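Local coordinates for protein putative transcriptional regulator (Clostridium difficile, PDB 3QI7) that is of unknown function but has a periplasmic binding protein-like fold, consistent with binding a small ligand such as a sugar, at residues V27-Y39 / D307-T319. Residues are numbered along the deposited sequence; the frame is centred on the assembly and turned at random.
Sequences VQYNMVEEMAKEY and DAFLPSLAIYLAT
Selenomethionine Met35 lays its methyl over the ring of Tyr316, joining two helices that run the same way in a Rossmann-like lobe, as in periplasmic binding proteins. Helices 26-42 and 306-324 flank the same sheet: Val32 and Ile315 both rest on Val17 of strand 13-19. Their segments cross at -35° with axes 8.7 Å apart at closest approach, and they are tightest at the N-terminal end, so the longer side chains span the widening gap further along.

Met35 dominates the apolar contacts. Bent at both chi2 and chi3, its chain brings CE to 3.8 Å from the centroid of the Tyr316 ring, a CH-pi contact only 9° off the normal, while SE sits obliquely as a Met-aromatic partner. The same CE presses tip to tip on CG2 of Ile315 at 3.3 Å, tighter than usual for two carbons. Earlier along the helices, Val27 CG1 packs against Ala308 CB, as does Met31 CE in one of its two conformers, and the Gln28 amide stacks on the Asp307 carboxylate with their planes 24° apart.

Two hydrogen bonds close the wide end. In one of its two conformers Glu38, extended from its backbone, takes the Tyr316 hydroxyl proton on the syn lone pair of OE2, which sits at the edge of the Tyr316 ring, near its plane. Tyr39 and Thr319 approach from opposite directions, and their hydroxyls meet with Tyr39 OH 2.7 Å from Thr319 OG1.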
loop_
_atom_site.group_PDB
_atom_site.type_symbol
_atom_site.label_atom_id
_atom_site.label_comp_id
_atom_site.label_asym_id
_atom_site.label_seq_id
_atom_site.Cartn_x
_atom_site.Cartn_y
_atom_site.Cartn_z
ATOM N N VAL A 27 5.060 1.248 -9.323
ATOM C CA VAL A 27 3.609 1.244 -9.141
ATOM C C VAL A 27 3.071 2.663 -8.865
ATOM O O VAL A 27 2.117 3.103 -9.502
ATOM C CB VAL A 27 3.158 0.222 -8.027
ATOM C CG1 VAL A 27 1.695 0.491 -7.599
ATOM C CG2 VAL A 27 3.289 -1.224 -8.557
ATOM N N GLN A 28 3.682 3.368 -7.917
ATOM C CA GLN A 28 3.283 4.729 -7.601
ATOM C C GLN A 28 3.417 5.642 -8.824
ATOM O O GLN A 28 2.519 6.462 -9.117
ATOM C CB GLN A 28 4.130 5.292 -6.442
ATOM C CG GLN A 28 3.923 4.581 -5.113
ATOM C CD GLN A 28 4.961 3.485 -4.842
ATOM O OE1 GLN A 28 5.283 2.586 -5.700
ATOM N NE2 GLN A 28 5.517 3.557 -3.660
ATOM N N TYR A 29 4.540 5.492 -9.539
ATOM C CA TYR A 29 4.852 6.369 -10.677
ATOM C C TYR A 29 3.815 6.198 -11.791
ATOM O O TYR A 29 3.211 7.188 -12.298
ATOM C CB TYR A 29 6.260 6.089 -11.184
ATOM C CG TYR A 29 6.718 7.050 -12.258
ATOM C CD1 TYR A 29 6.269 6.929 -13.580
ATOM C CD2 TYR A 29 7.597 8.080 -11.955
ATOM C CE1 TYR A 29 6.660 7.816 -14.548
ATOM C CE2 TYR A 29 8.017 8.950 -12.933
ATOM C CZ TYR A 29 7.548 8.812 -14.231
ATOM O OH TYR A 29 7.975 9.704 -15.200
ATOM N N ASN A 30 3.591 4.940 -12.157
ATOM C CA ASN A 30 2.652 4.630 -13.218
ATOM C C ASN A 30 1.185 4.880 -12.859
ATOM O O ASN A 30 0.418 5.239 -13.753
ATOM C CB ASN A 30 2.871 3.217 -13.751
ATOM C CG ASN A 30 4.121 3.095 -14.624
ATOM O OD1 ASN A 30 4.699 4.088 -15.055
ATOM N ND2 ASN A 30 4.521 1.856 -14.921
HETATM N N MSE A 31 0.784 4.717 -11.590
HETATM C CA MSE A 31 -0.588 5.059 -11.197
HETATM C C MSE A 31 -0.846 6.562 -11.385
HETATM O O MSE A 31 -1.875 6.946 -11.957
HETATM C CB MSE A 31 -0.903 4.626 -9.760
HETATM C CG MSE A 31 -2.238 5.166 -9.187
HETATM SE SE MSE A 31 -3.803 4.754 -10.290
HETATM C CE MSE A 31 -3.502 2.823 -10.447
ATOM N N VAL A 32 0.077 7.402 -10.912
ATOM C CA VAL A 32 -0.021 8.850 -11.120
ATOM C C VAL A 32 -0.118 9.197 -12.614
ATOM O O VAL A 32 -0.944 10.026 -13.036
ATOM C CB VAL A 32 1.179 9.580 -10.454
ATOM C CG1 VAL A 32 1.180 11.033 -10.781
ATOM C CG2 VAL A 32 1.134 9.398 -8.908
ATOM N N GLU A 33 0.685 8.531 -13.438
ATOM C CA GLU A 33 0.650 8.786 -14.876
ATOM C C GLU A 33 -0.692 8.413 -15.468
ATOM O O GLU A 33 -1.203 9.127 -16.352
ATOM C CB GLU A 33 1.786 8.045 -15.620
ATOM C CG GLU A 33 3.146 8.710 -15.432
ATOM C CD GLU A 33 3.162 10.176 -15.893
ATOM O OE1 GLU A 33 2.832 10.432 -17.078
ATOM O OE2 GLU A 33 3.474 11.072 -15.060
ATOM N N GLU A 34 -1.249 7.291 -14.991
ATOM C CA GLU A 34 -2.545 6.825 -15.404
ATOM C C GLU A 34 -3.623 7.825 -15.032
ATOM O O GLU A 34 -4.488 8.160 -15.845
ATOM C CB GLU A 34 -2.850 5.458 -14.787
ATOM C CG GLU A 34 -4.142 4.861 -15.245
ATOM C CD GLU A 34 -4.234 3.378 -14.922
ATOM O OE1 GLU A 34 -3.593 2.577 -15.642
ATOM O OE2 GLU A 34 -4.955 3.021 -13.959
HETATM N N MSE A 35 -3.561 8.346 -13.818
HETATM C CA MSE A 35 -4.561 9.315 -13.386
HETATM C C MSE A 35 -4.452 10.627 -14.166
HETATM O O MSE A 35 -5.456 11.257 -14.473
HETATM C CB MSE A 35 -4.423 9.581 -11.899
HETATM C CG MSE A 35 -4.590 8.337 -11.002
HETATM SE SE MSE A 35 -6.448 8.110 -10.491
HETATM C CE MSE A 35 -6.661 9.615 -9.310
ATOM N N ALA A 36 -3.226 11.030 -14.476
ATOM C CA ALA A 36 -2.973 12.171 -15.344
ATOM C C ALA A 36 -3.690 12.054 -16.688
ATOM O O ALA A 36 -4.297 13.025 -17.155
ATOM C CB ALA A 36 -1.468 12.348 -15.579
ATOM N N LYS A 37 -3.579 10.882 -17.309
ATOM C CA LYS A 37 -4.220 10.617 -18.593
ATOM C C LYS A 37 -5.748 10.634 -18.447
ATOM O O LYS A 37 -6.443 11.213 -19.264
ATOM C CB LYS A 37 -3.709 9.306 -19.188
ATOM C CG LYS A 37 -4.126 9.052 -20.621
ATOM N N GLU A 38 -6.263 10.040 -17.390
ATOM C CA GLU A 38 -7.706 10.043 -17.089
ATOM C C GLU A 38 -8.238 11.470 -17.036
ATOM O O GLU A 38 -9.263 11.791 -17.619
ATOM C CB GLU A 38 -7.948 9.311 -15.748
ATOM C CG GLU A 38 -9.389 9.251 -15.213
ATOM C CD GLU A 38 -9.518 8.327 -13.982
ATOM O OE1 GLU A 38 -9.159 7.134 -14.089
ATOM O OE2 GLU A 38 -9.963 8.787 -12.903
ATOM N N TYR A 39 -7.528 12.328 -16.304
ATOM C CA TYR A 39 -7.953 13.715 -16.154
ATOM C C TYR A 39 -7.852 14.438 -17.512
ATOM O O TYR A 39 -8.690 15.278 -17.821
ATOM C CB TYR A 39 -7.128 14.455 -15.081
ATOM C CG TYR A 39 -7.557 14.195 -13.645
ATOM C CD1 TYR A 39 -8.405 13.128 -13.310
ATOM C CD2 TYR A 39 -7.094 15.005 -12.607
ATOM C CE1 TYR A 39 -8.793 12.898 -11.990
ATOM C CE2 TYR A 39 -7.477 14.778 -11.286
ATOM C CZ TYR A 39 -8.324 13.729 -10.983
ATOM O OH TYR A 39 -8.718 13.508 -9.684
ATOM N N ASP A 307 0.245 0.585 -2.511
ATOM C CA ASP A 307 1.096 1.518 -3.260
ATOM C C ASP A 307 0.361 2.208 -4.410
ATOM O O ASP A 307 0.765 3.296 -4.840
ATOM C CB ASP A 307 2.337 0.807 -3.854
ATOM C CG ASP A 307 3.434 0.532 -2.812
ATOM O OD1 ASP A 307 3.266 0.924 -1.646
ATOM O OD2 ASP A 307 4.466 -0.080 -3.174
ATOM N N ALA A 308 -0.679 1.571 -4.934
ATOM C CA ALA A 308 -1.563 2.190 -5.928
ATOM C C ALA A 308 -2.798 2.874 -5.328
ATOM O O ALA A 308 -3.178 3.973 -5.729
ATOM C CB ALA A 308 -1.983 1.156 -7.010
ATOM N N PHE A 309 -3.410 2.235 -4.342
ATOM C CA PHE A 309 -4.597 2.795 -3.718
ATOM C C PHE A 309 -4.390 4.137 -3.016
ATOM O O PHE A 309 -5.184 5.053 -3.233
ATOM C CB PHE A 309 -5.254 1.766 -2.761
ATOM C CG PHE A 309 -6.473 2.282 -2.090
ATOM C CD1 PHE A 309 -7.670 2.382 -2.781
ATOM C CD2 PHE A 309 -6.408 2.753 -0.766
ATOM C CE1 PHE A 309 -8.826 2.884 -2.146
ATOM C CE2 PHE A 309 -7.537 3.246 -0.120
ATOM C CZ PHE A 309 -8.744 3.342 -0.818
ATOM N N LEU A 310 -3.372 4.264 -2.166
ATOM C CA LEU A 310 -3.228 5.483 -1.372
ATOM C C LEU A 310 -3.083 6.722 -2.268
ATOM O O LEU A 310 -3.828 7.697 -2.094
ATOM C CB LEU A 310 -2.081 5.400 -0.349
ATOM C CG LEU A 310 -2.326 4.430 0.810
ATOM C CD1 LEU A 310 -0.999 4.086 1.524
ATOM C CD2 LEU A 310 -3.424 4.972 1.791
ATOM N N PRO A 311 -2.134 6.701 -3.216
ATOM C CA PRO A 311 -2.022 7.892 -4.080
ATOM C C PRO A 311 -3.277 8.140 -4.957
ATOM O O PRO A 311 -3.669 9.286 -5.133
ATOM C CB PRO A 311 -0.762 7.606 -4.925
ATOM C CG PRO A 311 -0.619 6.156 -4.887
ATOM C CD PRO A 311 -1.090 5.716 -3.532
ATOM N N SER A 312 -3.911 7.095 -5.472
ATOM C CA SER A 312 -5.132 7.297 -6.263
ATOM C C SER A 312 -6.277 7.862 -5.419
ATOM O O SER A 312 -7.007 8.734 -5.887
ATOM C CB SER A 312 -5.576 6.011 -6.952
ATOM O OG SER A 312 -6.573 6.305 -7.910
ATOM N N LEU A 313 -6.445 7.361 -4.196
ATOM C CA LEU A 313 -7.451 7.908 -3.277
ATOM C C LEU A 313 -7.131 9.361 -2.949
ATOM O O LEU A 313 -8.028 10.218 -2.922
ATOM C CB LEU A 313 -7.528 7.089 -1.973
ATOM C CG LEU A 313 -8.337 7.702 -0.814
ATOM C CD1 LEU A 313 -9.807 7.855 -1.241
ATOM C CD2 LEU A 313 -8.248 6.903 0.502
ATOM N N ALA A 314 -5.863 9.631 -2.639
ATOM C CA ALA A 314 -5.431 11.015 -2.295
ATOM C C ALA A 314 -5.687 11.990 -3.444
ATOM O O ALA A 314 -6.153 13.122 -3.217
ATOM C CB ALA A 314 -3.935 11.052 -1.861
ATOM N N ILE A 315 -5.411 11.566 -4.671
ATOM C CA ILE A 315 -5.691 12.442 -5.835
ATOM C C ILE A 315 -7.207 12.760 -5.959
ATOM O O ILE A 315 -7.590 13.915 -6.154
ATOM C CB ILE A 315 -5.134 11.828 -7.138
ATOM C CG1 ILE A 315 -3.597 11.792 -7.076
ATOM C CG2 ILE A 315 -5.612 12.625 -8.375
ATOM C CD1 ILE A 315 -2.991 10.770 -7.992
ATOM N N TYR A 316 -8.050 11.737 -5.856
ATOM C CA TYR A 316 -9.504 11.906 -5.954
ATOM C C TYR A 316 -10.025 12.802 -4.845
ATOM O O TYR A 316 -10.915 13.626 -5.074
ATOM C CB TYR A 316 -10.239 10.553 -5.887
ATOM C CG TYR A 316 -10.218 9.714 -7.158
ATOM C CD1 TYR A 316 -10.457 10.267 -8.407
ATOM C CD2 TYR A 316 -9.990 8.370 -7.094
ATOM C CE1 TYR A 316 -10.447 9.470 -9.579
ATOM C CE2 TYR A 316 -9.970 7.580 -8.230
ATOM C CZ TYR A 316 -10.203 8.130 -9.468
ATOM O OH TYR A 316 -10.169 7.302 -10.567
ATOM N N LEU A 317 -9.468 12.659 -3.639
ATOM C CA LEU A 317 -9.875 13.466 -2.492
ATOM C C LEU A 317 -9.479 14.918 -2.699
ATOM O O LEU A 317 -10.289 15.833 -2.464
ATOM C CB LEU A 317 -9.205 12.929 -1.214
ATOM C CG LEU A 317 -9.877 13.030 0.143
ATOM C CD1 LEU A 317 -11.388 12.727 0.111
ATOM C CD2 LEU A 317 -9.126 12.064 1.084
ATOM N N ALA A 318 -8.222 15.136 -3.088
ATOM C CA ALA A 318 -7.742 16.494 -3.355
ATOM C C ALA A 318 -8.651 17.184 -4.378
ATOM O O ALA A 318 -9.112 18.298 -4.166
ATOM C CB ALA A 318 -6.287 16.483 -3.853
ATOM N N THR A 319 -8.912 16.521 -5.496
ATOM C CA THR A 319 -9.807 17.072 -6.540
ATOM C C THR A 319 -11.196 17.452 -5.993
ATOM O O THR A 319 -11.725 18.548 -6.262
ATOM C CB THR A 319 -9.932 16.070 -7.706
ATOM O OG1 THR A 319 -8.624 15.841 -8.241
ATOM C CG2 THR A 319 -10.874 16.599 -8.811
#